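Local coordinates for putative fusidic acid resistance protein (Staphylococcus aureus, PDB 2YB5), which confers resistance to the antibiotic fusidic acid, probably by binding elongation factor G and helping to clear it from the ribosome, at residues 88-92 / 93-97; 205-208 / 209-213; 111-115 / 116-120; 75-78 / 79-82. All coordinates share one frame; numbering follows the deposited sequence.

Contact 1: residues 88-92 / 93-97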
loop_
_atom_site.group_PDB
_atom_site.type_symbol
_atom_site.label_atom_id
_atom_site.label_comp_id
_atom_site.label_asym_id
_atom_site.label_seq_id
_atom_site.Cartn_x
_atom_site.Cartn_y
_atom_site.Cartn_z
ATOM N N GLU A 88 -12.138 -3.552 -2.674
ATOM C CA GLU A 88 -13.158 -4.291 -3.428
ATOM C C GLU A 88 -12.513 -4.925 -4.654
ATOM O O GLU A 88 -11.845 -4.245 -5.444
ATOM C CB GLU A 88 -14.308 -3.373 -3.840
ATOM C CG GLU A 88 -15.002 -2.742 -2.631
ATOM C CD GLU A 88 -16.177 -1.858 -2.998
ATOM O OE1 GLU A 88 -16.437 -1.658 -4.209
ATOM O OE2 GLU A 88 -16.841 -1.361 -2.064
ATOM N N ILE A 89 -12.671 -6.234 -4.770
ATOM C CA ILE A 89 -12.096 -6.975 -5.860
ATOM C C ILE A 89 -13.193 -7.129 -6.911
ATOM O O ILE A 89 -14.292 -7.572 -6.585
ATOM C CB ILE A 89 -11.626 -8.376 -5.423
ATOM C CG1 ILE A 89 -10.635 -8.284 -4.260
ATOM C CG2 ILE A 89 -10.995 -9.090 -6.596
ATOM C CD1 ILE A 89 -9.957 -9.619 -3.930
ATOM N N PRO A 90 -12.909 -6.756 -8.163
ATOM C CA PRO A 90 -13.922 -6.854 -9.208
ATOM C C PRO A 90 -14.531 -8.258 -9.341
ATOM O O PRO A 90 -13.866 -9.246 -9.058
ATOM C CB PRO A 90 -13.149 -6.528 -10.484
ATOM C CG PRO A 90 -11.978 -5.787 -10.061
ATOM C CD PRO A 90 -11.636 -6.221 -8.672
ATOM N N SER A 91 -15.764 -8.329 -9.815
ATOM C CA SER A 91 -16.388 -9.610 -10.183
ATOM C C SER A 91 -15.643 -10.243 -11.360
ATOM O O SER A 91 -14.764 -9.601 -11.961
ATOM C CB SER A 91 -17.831 -9.383 -10.562
ATOM O OG SER A 91 -17.903 -8.767 -11.831
ATOM N N SER A 92 -15.993 -11.482 -11.710
ATOM C CA SER A 92 -15.345 -12.169 -12.857
ATOM C C SER A 92 -15.587 -11.422 -14.171
ATOM O O SER A 92 -14.654 -11.204 -14.959
ATOM C CB SER A 92 -15.821 -13.629 -12.990
ATOM O OG SER A 92 -17.220 -13.726 -13.225
ATOM N N SER A 93 -16.824 -10.992 -14.399
ATOM C CA SER A 93 -17.128 -10.242 -15.616
ATOM C C SER A 93 -16.450 -8.861 -15.605
ATOM O O SER A 93 -15.925 -8.435 -16.620
ATOM C CB SER A 93 -18.638 -10.141 -15.872
ATOM O OG SER A 93 -19.291 -9.463 -14.825
ATOM N N GLN A 94 -16.396 -8.186 -14.469
ATOM C CA GLN A 94 -15.681 -6.892 -14.419
ATOM C C GLN A 94 -14.197 -7.047 -14.771
ATOM O O GLN A 94 -13.651 -6.256 -15.506
ATOM C CB GLN A 94 -15.786 -6.253 -13.048
ATOM C CG GLN A 94 -17.141 -5.690 -12.675
ATOM C CD GLN A 94 -17.120 -5.057 -11.280
ATOM O OE1 GLN A 94 -16.975 -5.750 -10.273
ATOM N NE2 GLN A 94 -17.253 -3.732 -11.226
ATOM N N LEU A 95 -13.561 -8.065 -14.206
ATOM C CA LEU A 95 -12.168 -8.407 -14.490
ATOM C C LEU A 95 -11.956 -8.729 -15.969
ATOM O O LEU A 95 -11.017 -8.244 -16.596
ATOM C CB LEU A 95 -11.772 -9.611 -13.638
ATOM C CG LEU A 95 -10.333 -9.787 -13.182
ATOM C CD1 LEU A 95 -9.788 -8.532 -12.464
ATOM C CD2 LEU A 95 -10.289 -10.984 -12.240
ATOM N N GLU A 96 -12.827 -9.568 -16.518
ATOM C CA GLU A 96 -12.759 -9.904 -17.930
ATOM C C GLU A 96 -12.922 -8.659 -18.824
ATOM O O GLU A 96 -12.252 -8.554 -19.856
ATOM C CB GLU A 96 -13.774 -11.002 -18.265
ATOM C CG GLU A 96 -13.353 -12.351 -17.669
ATOM C CD GLU A 96 -14.477 -13.371 -17.535
ATOM O OE1 GLU A 96 -15.673 -13.049 -17.744
ATOM O OE2 GLU A 96 -14.142 -14.530 -17.211
ATOM N N LYS A 97 -13.754 -7.705 -18.396
ATOM C CA LYS A 97 -13.945 -6.460 -19.142
ATOM C C LYS A 97 -12.723 -5.553 -19.093
ATOM O O LYS A 97 -12.326 -4.979 -20.100
ATOM C CB LYS A 97 -15.159 -5.694 -18.617
ATOM C CG LYS A 97 -15.383 -4.356 -19.333
ATOM C CD LYS A 97 -16.830 -3.922 -19.213
ATOM C CE LYS A 97 -17.141 -2.713 -20.093
ATOM N NZ LYS A 97 -18.621 -2.599 -20.300
HETATM O O HOH W 1 -16.412 -5.216 -6.881
HETATM O O HOH W 2 -17.330 -14.128 -16.005
#
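Ser91 and Gln94 exchange two reciprocal hydrogen bonds. The backbone N of Ser91 donates to Gln94 OE1 over 2.9 Å and nearly straight, 169° at the hydrogen, reaching the amide oxygen with a tilt of 18° from the carbonyl plane. In return, Gln94 N donates to Ser91 OG at 3.1 Å. Ser91 OG can meet that N-H because it stands between its own backbone N and carbonyl carbon (chi1 74°), while Gln94 CG lies 3.3 Å from the same hydroxyl oxygen. The two Ser91-Gln94 bonds make a capping box, with Ser91 as the N-cap of helix 92-98; the second satisfies a first-turn N-H that has no preceding helical carbonyl. A water donates to Ile89 O and, weakly, to Gln94 OE1. Regular bonding follows, Leu95 N to Ser91 O at 3.0 Å and Glu96 N to Ser92 O at 2.9 Å. A second water links Ser92 OG to Glu96 OE1, to which it donates at 2.6 Å. Pro90 CB rests 3.7 Å from Gln94 CB, in that chain's aliphatic part, and buried packing brings Pro90 CG within 4.3 Å of Leu95 CD1. Pro90 and Leu95 both lean on Val134 of strand 130-136, and Pro90 also on Phe142.

Contact 2: residues 205-208 / 209-213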
loop_
_atom_site.group_PDB
_atom_site.type_symbol
_atom_site.label_atom_id
_atom_site.label_comp_id
_atom_site.label_asym_id
_atom_site.label_seq_id
_atom_site.Cartn_x
_atom_site.Cartn_y
_atom_site.Cartn_z
ATOM N N ASN A 205 -1.062 7.677 -4.751
ATOM C CA ASN A 205 -0.491 8.555 -5.769
ATOM C C ASN A 205 0.755 7.971 -6.418
ATOM O O ASN A 205 0.969 8.189 -7.602
ATOM C CB ASN A 205 -0.155 9.945 -5.208
ATOM C CG ASN A 205 -1.354 10.864 -5.131
ATOM O OD1 ASN A 205 -2.414 10.579 -5.678
ATOM N ND2 ASN A 205 -1.179 12.003 -4.451
ATOM N N ASN A 206 1.570 7.245 -5.647
ATOM C CA ASN A 206 2.779 6.613 -6.177
ATOM C C ASN A 206 2.432 5.618 -7.292
ATOM O O ASN A 206 3.165 5.497 -8.267
ATOM C CB ASN A 206 3.571 5.877 -5.087
ATOM C CG ASN A 206 4.081 6.801 -3.953
ATOM O OD1 ASN A 206 3.940 8.025 -3.997
ATOM N ND2 ASN A 206 4.679 6.191 -2.929
ATOM N N LEU A 207 1.324 4.892 -7.132
ATOM C CA LEU A 207 0.867 3.967 -8.165
ATOM C C LEU A 207 0.312 4.713 -9.371
ATOM O O LEU A 207 0.558 4.314 -10.519
ATOM C CB LEU A 207 -0.204 3.023 -7.615
ATOM C CG LEU A 207 -0.760 2.008 -8.611
ATOM C CD1 LEU A 207 0.346 1.056 -9.084
ATOM C CD2 LEU A 207 -1.931 1.244 -7.973
ATOM N N TYR A 208 -0.454 5.775 -9.120
ATOM C CA TYR A 208 -0.999 6.576 -10.217
ATOM C C TYR A 208 0.112 7.198 -11.067
ATOM O O TYR A 208 -0.014 7.267 -12.283
ATOM C CB TYR A 208 -1.904 7.696 -9.700
ATOM C CG TYR A 208 -3.174 7.259 -9.016
ATOM C CD1 TYR A 208 -3.720 5.988 -9.211
ATOM C CD2 TYR A 208 -3.854 8.142 -8.181
ATOM C CE1 TYR A 208 -4.909 5.620 -8.587
ATOM C CE2 TYR A 208 -5.027 7.782 -7.549
ATOM C CZ TYR A 208 -5.548 6.523 -7.751
ATOM O OH TYR A 208 -6.714 6.178 -7.115
ATOM N N GLU A 209 1.203 7.619 -10.425
ATOM C CA GLU A 209 2.316 8.261 -11.132
ATOM C C GLU A 209 3.139 7.242 -11.916
ATOM O O GLU A 209 3.620 7.541 -13.011
ATOM C CB GLU A 209 3.217 9.026 -10.168
ATOM C CG GLU A 209 2.568 10.229 -9.536
ATOM C CD GLU A 209 3.440 10.869 -8.472
ATOM O OE1 GLU A 209 4.683 10.963 -8.671
ATOM O OE2 GLU A 209 2.878 11.302 -7.437
ATOM N N PHE A 210 3.302 6.045 -11.355
ATOM C CA PHE A 210 3.907 4.949 -12.085
ATOM C C PHE A 210 3.073 4.628 -13.332
ATOM O O PHE A 210 3.616 4.515 -14.431
ATOM C CB PHE A 210 4.031 3.724 -11.184
ATOM C CG PHE A 210 4.525 2.502 -11.887
ATOM C CD1 PHE A 210 5.851 2.398 -12.272
ATOM C CD2 PHE A 210 3.671 1.445 -12.154
ATOM C CE1 PHE A 210 6.311 1.264 -12.927
ATOM C CE2 PHE A 210 4.132 0.307 -12.813
ATOM C CZ PHE A 210 5.455 0.229 -13.198
ATOM N N ILE A 211 1.757 4.506 -13.169
ATOM C CA ILE A 211 0.881 4.127 -14.287
ATOM C C ILE A 211 0.974 5.163 -15.403
ATOM O O ILE A 211 1.203 4.804 -16.555
ATOM C CB ILE A 211 -0.588 3.960 -13.855
ATOM C CG1 ILE A 211 -0.751 2.775 -12.905
ATOM C CG2 ILE A 211 -1.511 3.738 -15.070
ATOM C CD1 ILE A 211 -0.532 1.445 -13.526
ATOM N N VAL A 212 0.827 6.439 -15.039
ATOM C CA VAL A 212 0.879 7.562 -15.981
ATOM C C VAL A 212 2.150 7.574 -16.829
ATOM O O VAL A 212 2.100 7.878 -18.014
ATOM C CB VAL A 212 0.751 8.923 -15.237
ATOM C CG1 VAL A 212 1.269 10.100 -16.102
ATOM C CG2 VAL A 212 -0.687 9.162 -14.833
ATOM N N LYS A 213 3.279 7.234 -16.222
ATOM C CA LYS A 213 4.568 7.302 -16.903
ATOM C C LYS A 213 4.826 6.129 -17.845
ATOM O O LYS A 213 5.667 6.225 -18.738
ATOM C CB LYS A 213 5.684 7.410 -15.873
ATOM C CG LYS A 213 5.661 8.744 -15.139
ATOM C CD LYS A 213 6.521 8.722 -13.882
ATOM C CE LYS A 213 6.631 10.117 -13.270
ATOM N NZ LYS A 213 7.453 11.043 -14.110
#
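Two successive turns of the C-terminal alpha-helix 204-214 meet here, the first, 205-208, within the region assigned to the FBP treble-clef zinc-finger family. Four consecutive i to i+4 backbone bonds establish the helix: Glu209 N to Asn205 O, Phe210 N to Asn206 O, Ile211 N to Leu207 O and Val212 N to Tyr208 O, the last at 3.0 Å and 167°. The side chains divide between a buried and an exposed face. On the buried one, Leu207 CD1 approaches Ile211 CG1 at 4.3 Å, and both residues press on Tyr135 of strand 130-136, while Phe210 packs on Ile190 of strand 186-191; the helix thus lies against the sheet. Tyr208 also touches Tyr135, and its OH is hydrogen-bonded to Lys136 O, tying the ring's far end to the backbone at that strand's end. On the exposed face, the extended chain of Glu209 runs back along the preceding turn. Its CG sits beside the backbone N (chi1 -67°), which places that methylene 3.2 Å from Asn205 O, and OE2 then reaches 4.0 Å from Asn205 CB. Branched side chains crowd the carbonyls likewise, with Val212 CG2 at 3.2 Å from Tyr208 O and Ile211 CG1 at 3.1 Å from Leu207 O.

Contact 3: residues 111-115 / 116-120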
loop_
_atom_site.group_PDB
_atom_site.type_symbol
_atom_site.label_atom_id
_atom_site.label_comp_id
_atom_site.label_asym_id
_atom_site.label_seq_id
_atom_site.Cartn_x
_atom_site.Cartn_y
_atom_site.Cartn_z
ATOM N N ASN A 111 -8.029 -16.660 -1.808
ATOM C CA ASN A 111 -7.567 -17.194 -0.525
ATOM C C ASN A 111 -6.240 -16.592 -0.118
ATOM O O ASN A 111 -5.921 -16.517 1.066
ATOM C CB ASN A 111 -7.441 -18.718 -0.591
ATOM C CG ASN A 111 -8.759 -19.400 -0.889
ATOM O OD1 ASN A 111 -9.770 -19.121 -0.247
ATOM N ND2 ASN A 111 -8.760 -20.296 -1.873
ATOM N N LEU A 112 -5.463 -16.147 -1.097
ATOM C CA LEU A 112 -4.183 -15.495 -0.812
ATOM C C LEU A 112 -4.331 -13.994 -0.543
ATOM O O LEU A 112 -3.319 -13.298 -0.409
ATOM C CB LEU A 112 -3.211 -15.727 -1.953
ATOM N N ILE A 113 -5.569 -13.490 -0.441
ATOM C CA ILE A 113 -5.785 -12.045 -0.343
ATOM C C ILE A 113 -6.522 -11.606 0.922
ATOM O O ILE A 113 -7.675 -11.975 1.144
ATOM C CB ILE A 113 -6.551 -11.501 -1.559
ATOM C CG1 ILE A 113 -5.916 -11.993 -2.863
ATOM C CG2 ILE A 113 -6.555 -9.982 -1.529
ATOM C CD1 ILE A 113 -6.668 -11.583 -4.112
ATOM N N ASP A 114 -5.833 -10.801 1.731
ATOM C CA ASP A 114 -6.443 -10.052 2.823
ATOM C C ASP A 114 -6.781 -8.654 2.306
ATOM O O ASP A 114 -5.891 -7.904 1.925
ATOM C CB ASP A 114 -5.474 -9.960 3.996
ATOM C CG ASP A 114 -6.128 -9.448 5.251
ATOM O OD1 ASP A 114 -6.982 -8.540 5.168
ATOM O OD2 ASP A 114 -5.784 -9.960 6.336
ATOM N N THR A 115 -8.062 -8.297 2.307
ATOM C CA THR A 115 -8.500 -7.083 1.619
ATOM C C THR A 115 -8.252 -5.790 2.406
ATOM O O THR A 115 -8.399 -4.703 1.858
ATOM C CB THR A 115 -9.981 -7.175 1.149
ATOM O OG1 THR A 115 -10.833 -7.504 2.252
ATOM C CG2 THR A 115 -10.122 -8.225 0.061
ATOM N N LYS A 116 -7.846 -5.909 3.671
ATOM C CA LYS A 116 -7.422 -4.748 4.453
ATOM C C LYS A 116 -5.904 -4.503 4.331
ATOM O O LYS A 116 -5.352 -3.670 5.046
ATOM C CB LYS A 116 -7.804 -4.929 5.927
ATOM C CG LYS A 116 -9.305 -5.069 6.171
ATOM C CD LYS A 116 -9.595 -5.400 7.626
ATOM C CE LYS A 116 -11.070 -5.594 7.880
ATOM N NZ LYS A 116 -11.846 -4.327 7.763
ATOM N N GLU A 117 -5.242 -5.250 3.447
ATOM C CA GLU A 117 -3.793 -5.165 3.285
ATOM C C GLU A 117 -3.350 -4.774 1.893
ATOM O O GLU A 117 -2.138 -4.714 1.625
ATOM C CB GLU A 117 -3.144 -6.503 3.629
ATOM C CG GLU A 117 -3.425 -7.000 5.025
ATOM C CD GLU A 117 -2.523 -8.159 5.380
ATOM O OE1 GLU A 117 -2.419 -9.094 4.552
ATOM O OE2 GLU A 117 -1.908 -8.128 6.468
ATOM N N ILE A 118 -4.293 -4.483 1.005
ATOM C CA ILE A 118 -3.925 -4.073 -0.345
ATOM C C ILE A 118 -4.609 -2.787 -0.780
ATOM O O ILE A 118 -5.803 -2.584 -0.548
ATOM C CB ILE A 118 -4.153 -5.188 -1.391
ATOM C CG1 ILE A 118 -5.538 -5.804 -1.281
ATOM C CG2 ILE A 118 -3.081 -6.274 -1.278
ATOM C CD1 ILE A 118 -5.884 -6.645 -2.515
ATOM N N SER A 119 -3.806 -1.912 -1.374
ATOM C CA SER A 119 -4.279 -0.724 -2.051
ATOM C C SER A 119 -4.450 -1.037 -3.530
ATOM O O SER A 119 -5.225 -0.393 -4.226
ATOM C CB SER A 119 -3.280 0.411 -1.881
ATOM O OG SER A 119 -3.226 0.812 -0.523
ATOM N N TYR A 120 -3.693 -2.006 -4.017
ATOM C CA TYR A 120 -3.901 -2.499 -5.367
ATOM C C TYR A 120 -3.713 -4.010 -5.432
ATOM O O TYR A 120 -2.952 -4.586 -4.654
ATOM C CB TYR A 120 -2.960 -1.788 -6.343
ATOM C CG TYR A 120 -1.523 -2.218 -6.318
ATOM C CD1 TYR A 120 -1.084 -3.292 -7.079
ATOM C CD2 TYR A 120 -0.575 -1.505 -5.568
ATOM C CE1 TYR A 120 0.261 -3.675 -7.068
ATOM C CE2 TYR A 120 0.739 -1.879 -5.547
ATOM C CZ TYR A 120 1.162 -2.954 -6.312
ATOM O OH TYR A 120 2.489 -3.312 -6.301
#
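The carboxylates of Asp114 and Glu117 lie close together with their planes 34° apart. Asp114 OD2 and Glu117 OE1 come within 3.9 Å, a proximity of like charges that would probably raise the proton affinity of one or both. Glu117 OE1 itself lies against the methylene of Asp114, 3.2 Å from its CB, and Glu117 CG is 3.7 Å from Asp114 CG, so aliphatic and carboxylate portions alternate across the pair. The other oxygen, Asp114 OD1, is used on its anti side: Lys116 N donates to it at 3.1 Å, coming from 19° out of the carboxylate plane. Asp114 CG points opposite to its own backbone N, a rotation that swings the carboxylate forward over the following residues.

These groups decorate a type I beta turn from Asp114 to Glu117 in the loop between helix 92-98 and strand 121-125. Its closing bond, Glu117 N to Asp114 O, is 3.1 Å long, and the donor sits 51° above the carbonyl plane. The turn's corner residues bind the linker before helix 92-98: Lys116 NZ forms a salt bridge with Asp86 OD1, and Thr115 OG1 a hydrogen bond with Asp86 OD2. Apolar packing adds a further link across the turn, where the side chains of Ile113 and Ile118 meet at about a right angle. Ile113 CG2 touches Ile118 CD1 at 3.5 Å; Ile118 also packs on Phe87 and on Asn198 of helix 194-200.

Contact 4: residues 75-78 / 79-82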
loop_
_atom_site.group_PDB
_atom_site.type_symbol
_atom_site.label_atom_id
_atom_site.label_comp_id
_atom_site.label_asym_id
_atom_site.label_seq_id
_atom_site.Cartn_x
_atom_site.Cartn_y
_atom_site.Cartn_z
ATOM N N HIS A 75 -0.910 -4.026 19.038
ATOM C CA HIS A 75 -2.254 -4.303 19.537
ATOM C C HIS A 75 -3.199 -3.142 19.233
ATOM O O HIS A 75 -4.278 -3.342 18.674
ATOM C CB HIS A 75 -2.220 -4.564 21.049
ATOM C CG HIS A 75 -3.577 -4.649 21.680
ATOM N ND1 HIS A 75 -4.436 -5.705 21.458
ATOM C CD2 HIS A 75 -4.220 -3.812 22.527
ATOM C CE1 HIS A 75 -5.552 -5.511 22.138
ATOM N NE2 HIS A 75 -5.445 -4.371 22.798
ATOM N N LEU A 76 -2.782 -1.934 19.602
ATOM C CA LEU A 76 -3.583 -0.734 19.366
ATOM C C LEU A 76 -3.799 -0.509 17.863
ATOM O O LEU A 76 -4.902 -0.154 17.443
ATOM C CB LEU A 76 -2.925 0.497 20.007
ATOM C CG LEU A 76 -2.789 0.510 21.537
ATOM C CD1 LEU A 76 -1.834 1.615 21.989
ATOM C CD2 LEU A 76 -4.145 0.670 22.221
ATOM N N LEU A 77 -2.751 -0.726 17.066
ATOM C CA LEU A 77 -2.857 -0.642 15.598
ATOM C C LEU A 77 -3.826 -1.687 15.056
ATOM O O LEU A 77 -4.656 -1.372 14.215
ATOM C CB LEU A 77 -1.490 -0.806 14.912
ATOM C CG LEU A 77 -0.536 0.394 14.907
ATOM C CD1 LEU A 77 0.793 0.014 14.268
ATOM C CD2 LEU A 77 -1.145 1.603 14.207
ATOM N N ASN A 78 -3.718 -2.925 15.538
ATOM C CA ASN A 78 -4.653 -3.997 15.156
ATOM C C ASN A 78 -6.101 -3.664 15.520
ATOM O O ASN A 78 -7.029 -4.065 14.823
ATOM C CB ASN A 78 -4.252 -5.333 15.796
ATOM C CG ASN A 78 -3.017 -5.951 15.154
ATOM O OD1 ASN A 78 -2.348 -5.331 14.323
ATOM N ND2 ASN A 78 -2.703 -7.179 15.551
ATOM N N GLU A 79 -6.283 -2.932 16.614
ATOM C CA GLU A 79 -7.603 -2.431 17.002
ATOM C C GLU A 79 -8.104 -1.373 16.020
ATOM O O GLU A 79 -9.316 -1.191 15.870
ATOM C CB GLU A 79 -7.576 -1.851 18.418
ATOM C CG GLU A 79 -7.525 -2.896 19.519
ATOM C CD GLU A 79 -7.504 -2.283 20.911
ATOM O OE1 GLU A 79 -6.745 -1.316 21.137
ATOM O OE2 GLU A 79 -8.251 -2.770 21.783
ATOM N N LEU A 80 -7.171 -0.670 15.371
ATOM C CA LEU A 80 -7.512 0.290 14.320
ATOM C C LEU A 80 -7.939 -0.397 13.018
ATOM O O LEU A 80 -8.695 0.187 12.239
ATOM C CB LEU A 80 -6.343 1.241 14.032
ATOM C CG LEU A 80 -5.972 2.268 15.095
ATOM C CD1 LEU A 80 -4.722 3.018 14.676
ATOM C CD2 LEU A 80 -7.120 3.230 15.326
ATOM N N LYS A 81 -7.475 -1.627 12.780
ATOM C CA LYS A 81 -7.761 -2.322 11.512
ATOM C C LYS A 81 -9.247 -2.347 11.178
ATOM O O LYS A 81 -9.624 -2.477 10.008
ATOM C CB LYS A 81 -7.189 -3.747 11.502
ATOM C CG LYS A 81 -5.675 -3.780 11.292
ATOM C CD LYS A 81 -5.133 -5.193 11.133
ATOM C CE LYS A 81 -3.615 -5.171 11.016
ATOM N NZ LYS A 81 -3.017 -6.517 10.793
ATOM N N VAL A 82 -10.074 -2.212 12.210
ATOM C CA VAL A 82 -11.529 -2.173 12.066
ATOM C C VAL A 82 -11.993 -0.958 11.256
ATOM O O VAL A 82 -13.021 -1.017 10.590
ATOM C CB VAL A 82 -12.232 -2.164 13.453
ATOM C CG1 VAL A 82 -11.832 -3.392 14.272
ATOM C CG2 VAL A 82 -11.921 -0.885 14.219
#
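Leu77 and Leu80 form the buried side of this last part of helix 70-80, Leu77 CD2 lying 3.9 Å from Leu80 CD1 with the two side chains set obliquely. Both rest on Phe59 of helix 59-63; Leu77 also touches Val15, and Leu80 Phe12, of helix 9-27, among helices of the region assigned to the elongation factor G-binding N-terminal family. The solvent side, with His75, Glu79 and Asn78, is polar. There Glu79 CG lies over one face of the His75 imidazole, 4.1 Å above its plane and offset toward the rim, and the carboxylate is turned 37° from the ring, with Glu79 OE2 3.4 Å from His75 NE2. At the border between the sides, Glu79 OE1 lies 3.4 Å from Leu76 CD2, and Lys81 runs alongside Asn78, its CE 3.5 Å from Asn78 OD1. The backbone bonding weakens toward the helix end: Glu79 N to His75 O is sound at 2.9 Å, whereas Leu80 N divides weakly between Leu76 O and Leu77 O, and Lys81 N between Leu77 O and Asn78 O. Such shared bonds mark the passage to 3-10 geometry, and the nearby Glu79 carboxylate would probably favour a protonated His75.

Overall arrangement
From the N terminus, contact 4 comes first, at the end of helix 70-80 among the N-terminal helices. Contact 1 follows, where the linker turns into helix 92-98, then contact 3, in the loop leading to strand 121-125; contact 2 lies in the C-terminal helix. Each joins adjacent segments, so none closes a long loop, and the four run in series without nesting or crossing. Contact 3 touches all the others, joining the N-terminal helices to the approach to helix 92-98 and to the C-terminal helix: Ile113 CD1 meets Ile89 CD1 of contact 1 at 3.8 Å, Tyr120 packs on Leu207 of contact 2, and Lys116 NZ comes near the backbone O of Lys81 in contact 4. Contacts 2 and 4 lie on opposite sides of the chain's centre.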